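Local coordinates for endoribonuclease L-PSP/chorismate mutase-like domain-containing protein (Agrobacterium tumefaciens, PDB 3D01), which is of unknown function but belongs to the trimeric YjgF-like (endoribonuclease L-PSP/chorismate mutase-like) family, whose members typically have ligand-binding clefts between subunits, at residues Arg101-Gly107 and Pro136-Ala142; Ala76-Cys80 and Ser154-Asp158; Phe23-Ala28 and Val82-Gln87. One frame throughout, in Å; residues are numbered along the deposited sequence.

Contact 1: Arg101-Gly107 and Pro136-Ala142; sequences RVIKLNG and PGRHARA
Val102 N donates to Pro136 O at 2.9 Å, nearly straight at the hydrogen (167°), and opens a row of backbone bonds that joins Arg101-Gly107 to Pro136-Ala142. After this bond to the 3-10 turn, the parallel pairing proper runs Ala140 N to Ile103 O, Leu105 N to Ala140 O, Ala142 N to Leu105 O and Gly107 N to Ala142 O. The axes of strands 101-107 and 140-142 approach to 4.7 Å at an angle of 9°, as expected for adjacent parallel strands. Helix 118-133 connects the two, making a beta-alpha-beta unit. On the far edge of the first strand Ile103 and Lys104 both face Ile160, a classic beta bulge.

Arg138 O, in the loop before the strand, is taken by Arg101 NH1 at 2.8 Å; the donor sits on a lone pair in the carbonyl plane, reached because the arginine chain bends at chi2 and chi3. His139 ND1 donates to Gly137 O at 2.6 Å, with the acceptor in the ring plane, and NE2 bonds to Ser126 of helix 118-133. Both ring nitrogens are thus engaged and the imidazole's rotation is fixed, while Leu105 CD1 lies over one ring face, 3.9 Å from its centroid in a CH-pi contact.

Lys104 carries its CE across to Arg141 C at 3.5 Å, and its NZ forms a salt bridge with Asp158 of the second subunit; Arg141 bonds through NH1 to Asn123 and Ser126. The polar groups of this buried pairing are therefore divided between strand partners, the covering helix and the adjoining subunit, consistent with the strand pair being part of the subunit interface.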
loop_
_atom_site.group_PDB
_atom_site.type_symbol
_atom_site.label_atom_id
_atom_site.label_comp_id
_atom_site.label_asym_id
_atom_site.label_seq_id
_atom_site.Cartn_x
_atom_site.Cartn_y
_atom_site.Cartn_z
ATOM N N ARG I 101 -11.386 -4.885 -13.685
ATOM C CA ARG I 101 -9.932 -4.760 -13.804
ATOM C C ARG I 101 -9.305 -5.049 -12.436
ATOM O O ARG I 101 -9.796 -4.558 -11.424
ATOM C CB ARG I 101 -9.592 -3.333 -14.231
ATOM C CG ARG I 101 -8.167 -2.862 -14.036
ATOM C CD ARG I 101 -7.223 -3.572 -14.929
ATOM N NE ARG I 101 -7.516 -3.197 -16.293
ATOM C CZ ARG I 101 -6.939 -3.719 -17.370
ATOM N NH1 ARG I 101 -6.005 -4.663 -17.264
ATOM N NH2 ARG I 101 -7.321 -3.285 -18.575
ATOM N N VAL I 102 -8.240 -5.847 -12.424
ATOM C CA VAL I 102 -7.374 -5.928 -11.241
ATOM C C VAL I 102 -6.478 -4.695 -11.318
ATOM O O VAL I 102 -5.642 -4.565 -12.212
ATOM C CB VAL I 102 -6.540 -7.207 -11.193
ATOM C CG1 VAL I 102 -5.571 -7.163 -9.969
ATOM C CG2 VAL I 102 -7.482 -8.460 -11.191
ATOM N N ILE I 103 -6.690 -3.775 -10.395
ATOM C CA ILE I 103 -6.067 -2.465 -10.443
ATOM C C ILE I 103 -4.647 -2.500 -9.904
ATOM O O ILE I 103 -3.693 -1.978 -10.533
ATOM C CB ILE I 103 -6.890 -1.420 -9.661
ATOM C CG1 ILE I 103 -8.201 -1.116 -10.414
ATOM C CG2 ILE I 103 -6.074 -0.097 -9.479
ATOM C CD1 ILE I 103 -7.974 -0.510 -11.799
ATOM N N LYS I 104 -4.507 -3.160 -8.765
ATOM C CA LYS I 104 -3.197 -3.193 -8.085
ATOM C C LYS I 104 -3.055 -4.427 -7.199
ATOM O O LYS I 104 -3.997 -4.836 -6.556
ATOM C CB LYS I 104 -3.034 -1.902 -7.260
ATOM C CG LYS I 104 -1.761 -1.776 -6.412
ATOM C CD LYS I 104 -0.575 -1.481 -7.314
ATOM C CE LYS I 104 0.693 -1.241 -6.471
ATOM N NZ LYS I 104 0.564 -0.055 -5.533
ATOM N N LEU I 105 -1.860 -5.006 -7.197
ATOM C CA LEU I 105 -1.453 -5.971 -6.174
ATOM C C LEU I 105 -0.200 -5.427 -5.478
ATOM O O LEU I 105 0.735 -4.946 -6.146
ATOM C CB LEU I 105 -1.086 -7.332 -6.792
ATOM C CG LEU I 105 -2.123 -8.093 -7.598
ATOM C CD1 LEU I 105 -1.436 -9.397 -8.056
ATOM C CD2 LEU I 105 -3.391 -8.370 -6.808
ATOM N N ASN I 106 -0.182 -5.540 -4.166
ATOM C CA ASN I 106 1.034 -5.300 -3.369
ATOM C C ASN I 106 1.550 -6.660 -2.901
ATOM O O ASN I 106 0.885 -7.348 -2.137
ATOM C CB ASN I 106 0.768 -4.354 -2.189
ATOM C CG ASN I 106 0.232 -3.005 -2.631
ATOM O OD1 ASN I 106 -0.929 -2.652 -2.359
ATOM N ND2 ASN I 106 1.062 -2.246 -3.313
ATOM N N GLY I 107 2.726 -7.039 -3.401
ATOM C CA GLY I 107 3.355 -8.311 -3.116
ATOM C C GLY I 107 4.473 -8.138 -2.106
ATOM O O GLY I 107 5.492 -7.501 -2.392
ATOM N N PRO I 136 -8.251 -8.138 -18.425
ATOM C CA PRO I 136 -8.681 -7.509 -17.171
ATOM C C PRO I 136 -7.826 -7.878 -15.942
ATOM O O PRO I 136 -7.831 -7.127 -14.969
ATOM C CB PRO I 136 -10.104 -8.027 -16.992
ATOM C CG PRO I 136 -10.564 -8.266 -18.373
ATOM C CD PRO I 136 -9.380 -8.852 -19.056
ATOM N N GLY I 137 -7.123 -9.017 -15.995
ATOM C CA GLY I 137 -6.217 -9.410 -14.923
ATOM C C GLY I 137 -4.903 -8.639 -14.845
ATOM O O GLY I 137 -4.202 -8.715 -13.835
ATOM N N ARG I 138 -4.550 -7.915 -15.903
ATOM C CA ARG I 138 -3.289 -7.182 -15.950
ATOM C C ARG I 138 -3.363 -5.947 -15.063
ATOM O O ARG I 138 -4.252 -5.113 -15.184
ATOM C CB ARG I 138 -2.940 -6.839 -17.402
ATOM C CG ARG I 138 -2.686 -8.086 -18.245
ATOM C CD ARG I 138 -1.571 -7.846 -19.253
ATOM N NE ARG I 138 -1.877 -6.703 -20.089
ATOM C CZ ARG I 138 -0.988 -6.002 -20.793
ATOM N NH1 ARG I 138 -1.419 -4.982 -21.526
ATOM N NH2 ARG I 138 0.311 -6.294 -20.774
ATOM N N HIS I 139 -2.397 -5.832 -14.161
ATOM C CA HIS I 139 -2.499 -4.935 -13.007
ATOM C C HIS I 139 -1.211 -4.174 -12.776
ATOM O O HIS I 139 -0.128 -4.629 -13.215
ATOM C CB HIS I 139 -2.761 -5.775 -11.751
ATOM C CG HIS I 139 -1.875 -6.985 -11.653
ATOM N ND1 HIS I 139 -2.160 -8.167 -12.314
ATOM C CD2 HIS I 139 -0.677 -7.174 -11.037
ATOM C CE1 HIS I 139 -1.182 -9.028 -12.100
ATOM N NE2 HIS I 139 -0.280 -8.460 -11.313
ATOM N N ALA I 140 -1.343 -3.035 -12.095
ATOM C CA ALA I 140 -0.203 -2.325 -11.485
ATOM C C ALA I 140 0.267 -3.137 -10.265
ATOM O O ALA I 140 -0.482 -3.979 -9.722
ATOM C CB ALA I 140 -0.554 -0.917 -11.078
ATOM N N ARG I 141 1.505 -2.882 -9.823
ATOM C CA ARG I 141 2.086 -3.754 -8.808
ATOM C C ARG I 141 3.202 -3.074 -8.038
ATOM O O ARG I 141 3.871 -2.204 -8.574
ATOM C CB ARG I 141 2.726 -4.963 -9.497
ATOM C CG ARG I 141 2.858 -6.187 -8.683
ATOM C CD ARG I 141 3.368 -7.377 -9.548
ATOM N NE ARG I 141 4.813 -7.378 -9.783
ATOM C CZ ARG I 141 5.479 -8.408 -10.330
ATOM N NH1 ARG I 141 4.854 -9.497 -10.681
ATOM N NH2 ARG I 141 6.788 -8.364 -10.489
ATOM N N ALA I 142 3.394 -3.521 -6.802
ATOM C CA ALA I 142 4.646 -3.323 -6.077
ATOM C C ALA I 142 5.111 -4.685 -5.566
ATOM O O ALA I 142 4.298 -5.545 -5.233
ATOM C CB ALA I 142 4.483 -2.366 -4.938
#

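Contact 2: Ala76-Cys80 and Ser154-Asp158; sequences AAELC and SVEID
Cys80 meets two strand residues at once: its CB rests on Ile157 CG1 at 3.7 Å, while its sulfur lies 3.4 Å from Val155 O. The backbone sets CB against the isoleucine; chi1 of -68°, with SG anti to the carbonyl carbon of its own residue, then turns the sulfur toward Val155.

Val155 divides its branches in a similar way. With CG1 anti to the backbone N (chi1 -177°), that methyl faces the sulfur of Cys80 at 4.0 Å, and CG2 reaches Ala76 CB at 3.7 Å. Ile157 brings its CG1-CD1 arm against the helix; CD1 also touches the backbone at Ala77 O, 3.8 Å away, and approaches the methyl of Ala77. Val155 and Ile157 thus occupy the same face of the strand, with Glu156 directed away from the helix between them. The small Ala76, Ala77 and Cys80 let the helix come close, with a closest axis approach of 7.8 Å and a crossing angle of -33°. No hydrogen bond crosses the interface, so it is held by apolar packing.

This is helix-on-sheet packing in an alpha/beta layer. Helix 118-133 lies beside it, with Val121 and Ile122 against Val155 and Ala125 against Ile157. Strand 155-163 itself runs between strands 44-54 and 99-110, where Ile157 pairs with Gln50 and Glu156 with Phe108 through backbone bonds. Glu156 packs instead on Val144 of the third subunit, so the two faces of this strand serve the helical layer and the trimer interface.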
loop_
_atom_site.group_PDB
_atom_site.type_symbol
_atom_site.label_atom_id
_atom_site.label_comp_id
_atom_site.label_asym_id
_atom_site.label_seq_id
_atom_site.Cartn_x
_atom_site.Cartn_y
_atom_site.Cartn_z
ATOM N N ALA I 76 4.020 -20.060 -3.390
ATOM C CA ALA I 76 3.405 -19.224 -2.358
ATOM C C ALA I 76 2.609 -18.042 -2.939
ATOM O O ALA I 76 1.470 -17.806 -2.536
ATOM C CB ALA I 76 4.465 -18.709 -1.340
ATOM N N ALA I 77 3.205 -17.320 -3.894
ATOM C CA ALA I 77 2.562 -16.149 -4.495
ATOM C C ALA I 77 1.239 -16.576 -5.219
ATOM O O ALA I 77 0.186 -15.934 -5.096
ATOM C CB ALA I 77 3.525 -15.474 -5.462
ATOM N N GLU I 78 1.320 -17.691 -5.921
ATOM C CA GLU I 78 0.154 -18.306 -6.616
ATOM C C GLU I 78 -0.963 -18.578 -5.626
ATOM O O GLU I 78 -2.112 -18.211 -5.876
ATOM C CB GLU I 78 0.558 -19.601 -7.297
ATOM C CG GLU I 78 1.382 -19.440 -8.590
ATOM C CD GLU I 78 1.950 -20.753 -9.150
ATOM O OE1 GLU I 78 2.159 -21.748 -8.412
ATOM O OE2 GLU I 78 2.198 -20.794 -10.382
ATOM N N LEU I 79 -0.614 -19.194 -4.487
ATOM C CA LEU I 79 -1.582 -19.465 -3.423
ATOM C C LEU I 79 -2.212 -18.192 -2.831
ATOM O O LEU I 79 -3.427 -18.123 -2.600
ATOM C CB LEU I 79 -0.967 -20.349 -2.342
ATOM C CG LEU I 79 -0.757 -21.832 -2.686
ATOM C CD1 LEU I 79 -0.011 -22.501 -1.546
ATOM C CD2 LEU I 79 -2.070 -22.574 -3.046
ATOM N N CYS I 80 -1.387 -17.167 -2.590
ATOM C CA CYS I 80 -1.884 -15.872 -2.172
ATOM C C CYS I 80 -2.913 -15.374 -3.180
ATOM O O CYS I 80 -3.983 -14.910 -2.792
ATOM C CB CYS I 80 -0.735 -14.857 -2.046
ATOM S SG CYS I 80 0.396 -15.205 -0.691
ATOM N N SER I 154 5.778 -16.927 3.705
ATOM C CA SER I 154 6.844 -16.459 2.825
ATOM C C SER I 154 6.406 -15.256 1.988
ATOM O O SER I 154 7.241 -14.446 1.600
ATOM C CB SER I 154 7.375 -17.585 1.926
ATOM O OG SER I 154 7.954 -18.625 2.702
ATOM N N VAL I 155 5.096 -15.171 1.701
ATOM C CA VAL I 155 4.543 -14.123 0.860
ATOM C C VAL I 155 3.147 -13.747 1.396
ATOM O O VAL I 155 2.410 -14.608 1.921
ATOM C CB VAL I 155 4.395 -14.577 -0.645
ATOM C CG1 VAL I 155 3.858 -13.396 -1.535
ATOM C CG2 VAL I 155 5.687 -15.234 -1.171
ATOM N N GLU I 156 2.822 -12.474 1.273
ATOM C CA GLU I 156 1.493 -11.949 1.528
ATOM C C GLU I 156 1.179 -10.924 0.420
ATOM O O GLU I 156 2.044 -10.123 -0.002
ATOM C CB GLU I 156 1.435 -11.261 2.886
ATOM C CG GLU I 156 0.125 -10.600 3.216
ATOM C CD GLU I 156 0.200 -9.743 4.515
ATOM O OE1 GLU I 156 1.065 -10.000 5.371
ATOM O OE2 GLU I 156 -0.603 -8.792 4.673
ATOM N N ILE I 157 -0.057 -10.938 -0.038
ATOM C CA ILE I 157 -0.418 -10.130 -1.211
ATOM C C ILE I 157 -1.815 -9.588 -0.992
ATOM O O ILE I 157 -2.735 -10.354 -0.703
ATOM C CB ILE I 157 -0.402 -10.929 -2.562
ATOM C CG1 ILE I 157 0.921 -11.681 -2.829
ATOM C CG2 ILE I 157 -0.696 -9.976 -3.759
ATOM C CD1 ILE I 157 0.999 -12.346 -4.240
ATOM N N ASP I 158 -1.951 -8.264 -1.101
ATOM C CA ASP I 158 -3.253 -7.618 -1.060
ATOM C C ASP I 158 -3.602 -7.107 -2.467
ATOM O O ASP I 158 -2.784 -7.203 -3.409
ATOM C CB ASP I 158 -3.341 -6.553 0.046
ATOM C CG ASP I 158 -2.581 -5.278 -0.249
ATOM O OD1 ASP I 158 -2.263 -4.946 -1.424
ATOM O OD2 ASP I 158 -2.305 -4.584 0.751
#

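Contact 3: Phe23-Ala28 and Val82-Gln87; sequences FTLPVA and VNILAQ
The non-regular linker that follows helix 3-21 crosses the outer side of helix 70-91 here, Phe23-Ala28 lying over the helical turns of Val82-Gln87. Val82 is the chief helix residue of the contact and uses both methyls. Its CG2 approaches the Phe23 ring obliquely and off-centre, 4.2 Å from the centroid and 30° from the ring normal, a CH-pi contact. CG1 meets Pro26 CD at only 3.5 Å, tighter than usual for two carbons, which indicates close packing of the proline ring on the helix. The division follows from chi1 of 167°: CG1 is anti to the backbone N, and CG2 takes the position beside it, on the side of the phenylalanine.

One turn later, Ala86 presents its methyl to Pro26, with CB 3.5 Å from Pro26 O and 3.9 Å from Pro26 CD. Leu25 comes in alongside the helix: its CD2 touches Leu85 CB at 3.8 Å and Val82 O at 3.6 Å, beside the intrahelical bond from Ala86 N to that same oxygen. Past Pro26 the chain leads Ala28 toward Asn83 and Gln87; Ala28 O lies 3.3 Å from Gln87 NE2.

Leu18 of helix 3-21 packs on Phe23, Leu25 and Val82, and Leu128 of helix 118-133 on Phe23, Val82 and Leu85, so the linker's first residues enter a junction of three helices. No clear hydrogen bond joins the two segments. Van der Waals contact of a phenylalanine, a leucine and a proline with small or branched helix residues accounts for most of the attachment. Phe23 is buried, whereas Ala28 at the other end is exposed, next to the unmodelled residues 29-32.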
loop_
_atom_site.group_PDB
_atom_site.type_symbol
_atom_site.label_atom_id
_atom_site.label_comp_id
_atom_site.label_asym_id
_atom_site.label_seq_id
_atom_site.Cartn_x
_atom_site.Cartn_y
_atom_site.Cartn_z
ATOM N N PHE I 23 -5.234 -25.399 -9.511
ATOM C CA PHE I 23 -5.865 -24.890 -8.303
ATOM C C PHE I 23 -7.398 -24.900 -8.321
ATOM O O PHE I 23 -8.030 -24.575 -9.324
ATOM C CB PHE I 23 -5.399 -23.453 -8.045
ATOM C CG PHE I 23 -3.908 -23.295 -7.986
ATOM C CD1 PHE I 23 -3.236 -23.412 -6.785
ATOM C CD2 PHE I 23 -3.178 -23.007 -9.129
ATOM C CE1 PHE I 23 -1.868 -23.234 -6.729
ATOM C CE2 PHE I 23 -1.815 -22.843 -9.081
ATOM C CZ PHE I 23 -1.160 -22.966 -7.869
ATOM N N THR I 24 -7.968 -25.255 -7.171
ATOM C CA THR I 24 -9.367 -25.010 -6.867
ATOM C C THR I 24 -9.443 -23.869 -5.854
ATOM O O THR I 24 -8.535 -23.692 -5.010
ATOM C CB THR I 24 -10.051 -26.271 -6.317
ATOM O OG1 THR I 24 -9.583 -26.521 -4.982
ATOM C CG2 THR I 24 -9.731 -27.497 -7.205
ATOM N N LEU I 25 -10.489 -23.060 -5.961
ATOM C CA LEU I 25 -10.714 -21.991 -5.012
ATOM C C LEU I 25 -11.043 -22.568 -3.637
ATOM O O LEU I 25 -11.870 -23.475 -3.511
ATOM C CB LEU I 25 -11.842 -21.057 -5.458
ATOM C CG LEU I 25 -11.560 -20.097 -6.605
ATOM C CD1 LEU I 25 -12.810 -19.254 -6.923
ATOM C CD2 LEU I 25 -10.377 -19.210 -6.281
ATOM N N PRO I 26 -10.399 -22.041 -2.594
ATOM C CA PRO I 26 -10.830 -22.402 -1.269
ATOM C C PRO I 26 -12.109 -21.642 -0.879
ATOM O O PRO I 26 -12.551 -20.719 -1.580
ATOM C CB PRO I 26 -9.636 -21.983 -0.402
ATOM C CG PRO I 26 -9.034 -20.831 -1.114
ATOM C CD PRO I 26 -9.257 -21.103 -2.577
ATOM N N VAL I 27 -12.704 -22.044 0.234
ATOM C CA VAL I 27 -13.704 -21.212 0.899
ATOM C C VAL I 27 -13.032 -19.904 1.413
ATOM O O VAL I 27 -13.672 -18.839 1.441
ATOM C CB VAL I 27 -14.424 -21.999 2.045
ATOM C CG1 VAL I 27 -15.465 -21.128 2.747
ATOM C CG2 VAL I 27 -15.081 -23.277 1.496
ATOM N N ALA I 28 -11.738 -19.976 1.761
ATOM C CA ALA I 28 -10.966 -18.799 2.229
ATOM C C ALA I 28 -9.756 -18.465 1.334
ATOM O O ALA I 28 -9.291 -17.307 1.264
ATOM C CB ALA I 28 -10.501 -19.029 3.657
ATOM N N VAL I 82 -4.686 -17.111 -5.355
ATOM C CA VAL I 82 -5.925 -17.948 -5.326
ATOM C C VAL I 82 -6.821 -17.516 -4.145
ATOM O O VAL I 82 -8.049 -17.411 -4.247
ATOM C CB VAL I 82 -5.572 -19.472 -5.261
ATOM C CG1 VAL I 82 -6.810 -20.353 -4.897
ATOM C CG2 VAL I 82 -4.890 -19.947 -6.569
ATOM N N ASN I 83 -6.202 -17.219 -3.006
ATOM C CA ASN I 83 -6.944 -16.714 -1.870
ATOM C C ASN I 83 -7.532 -15.335 -2.145
ATOM O O ASN I 83 -8.655 -15.058 -1.749
ATOM C CB ASN I 83 -6.075 -16.745 -0.602
ATOM C CG ASN I 83 -5.913 -18.150 -0.059
ATOM O OD1 ASN I 83 -4.947 -18.869 -0.361
ATOM N ND2 ASN I 83 -6.864 -18.560 0.713
ATOM N N ILE I 84 -6.815 -14.499 -2.888
ATOM C CA ILE I 84 -7.372 -13.212 -3.321
ATOM C C ILE I 84 -8.607 -13.503 -4.165
ATOM O O ILE I 84 -9.655 -12.949 -3.910
ATOM C CB ILE I 84 -6.364 -12.335 -4.126
ATOM C CG1 ILE I 84 -5.296 -11.740 -3.177
ATOM C CG2 ILE I 84 -7.080 -11.171 -4.841
ATOM C CD1 ILE I 84 -4.114 -11.110 -3.898
ATOM N N LEU I 85 -8.476 -14.402 -5.135
ATOM C CA LEU I 85 -9.628 -14.732 -6.022
ATOM C C LEU I 85 -10.832 -15.290 -5.239
ATOM O O LEU I 85 -11.996 -14.971 -5.554
ATOM C CB LEU I 85 -9.181 -15.671 -7.123
ATOM C CG LEU I 85 -8.223 -15.082 -8.160
ATOM C CD1 LEU I 85 -7.767 -16.179 -9.173
ATOM C CD2 LEU I 85 -8.887 -13.892 -8.873
ATOM N N ALA I 86 -10.561 -16.109 -4.219
ATOM C CA ALA I 86 -11.616 -16.612 -3.344
ATOM C C ALA I 86 -12.347 -15.480 -2.621
ATOM O O ALA I 86 -13.564 -15.500 -2.520
ATOM C CB ALA I 86 -11.077 -17.646 -2.349
ATOM N N GLN I 87 -11.634 -14.458 -2.148
ATOM C CA GLN I 87 -12.297 -13.331 -1.478
ATOM C C GLN I 87 -13.092 -12.484 -2.462
ATOM O O GLN I 87 -14.171 -12.004 -2.149
ATOM C CB GLN I 87 -11.263 -12.438 -0.786
ATOM C CG GLN I 87 -10.473 -13.165 0.309
ATOM C CD GLN I 87 -11.296 -13.672 1.475
ATOM O OE1 GLN I 87 -12.466 -13.323 1.664
ATOM N NE2 GLN I 87 -10.660 -14.491 2.296
#

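From the N terminus, helix 3-21 leads into the linker of contact 3, which closes a loop of 53 intervening residues when Val82-Gln87 arrives on helix 70-91. Contact 2 starts earlier on that helix, at Ala76-Cys80, and closes only at strand 155-163, so contacts 2 and 3 cross along the chain. Contact 1, from strand 99-110 to strand 140-146, is nested inside the loop of contact 2 and follows contact 3 in series. Helix 70-91 thus bears the linker and packs on the sheet to which contact 1 contributes its parallel strand pair. Contacts 1 and 2 meet at Asn106 O and Asp158 N (3.2 Å), a probable hydrogen bond; contacts 2 and 3 meet where Ile84 CD1 packs against Ile157 O.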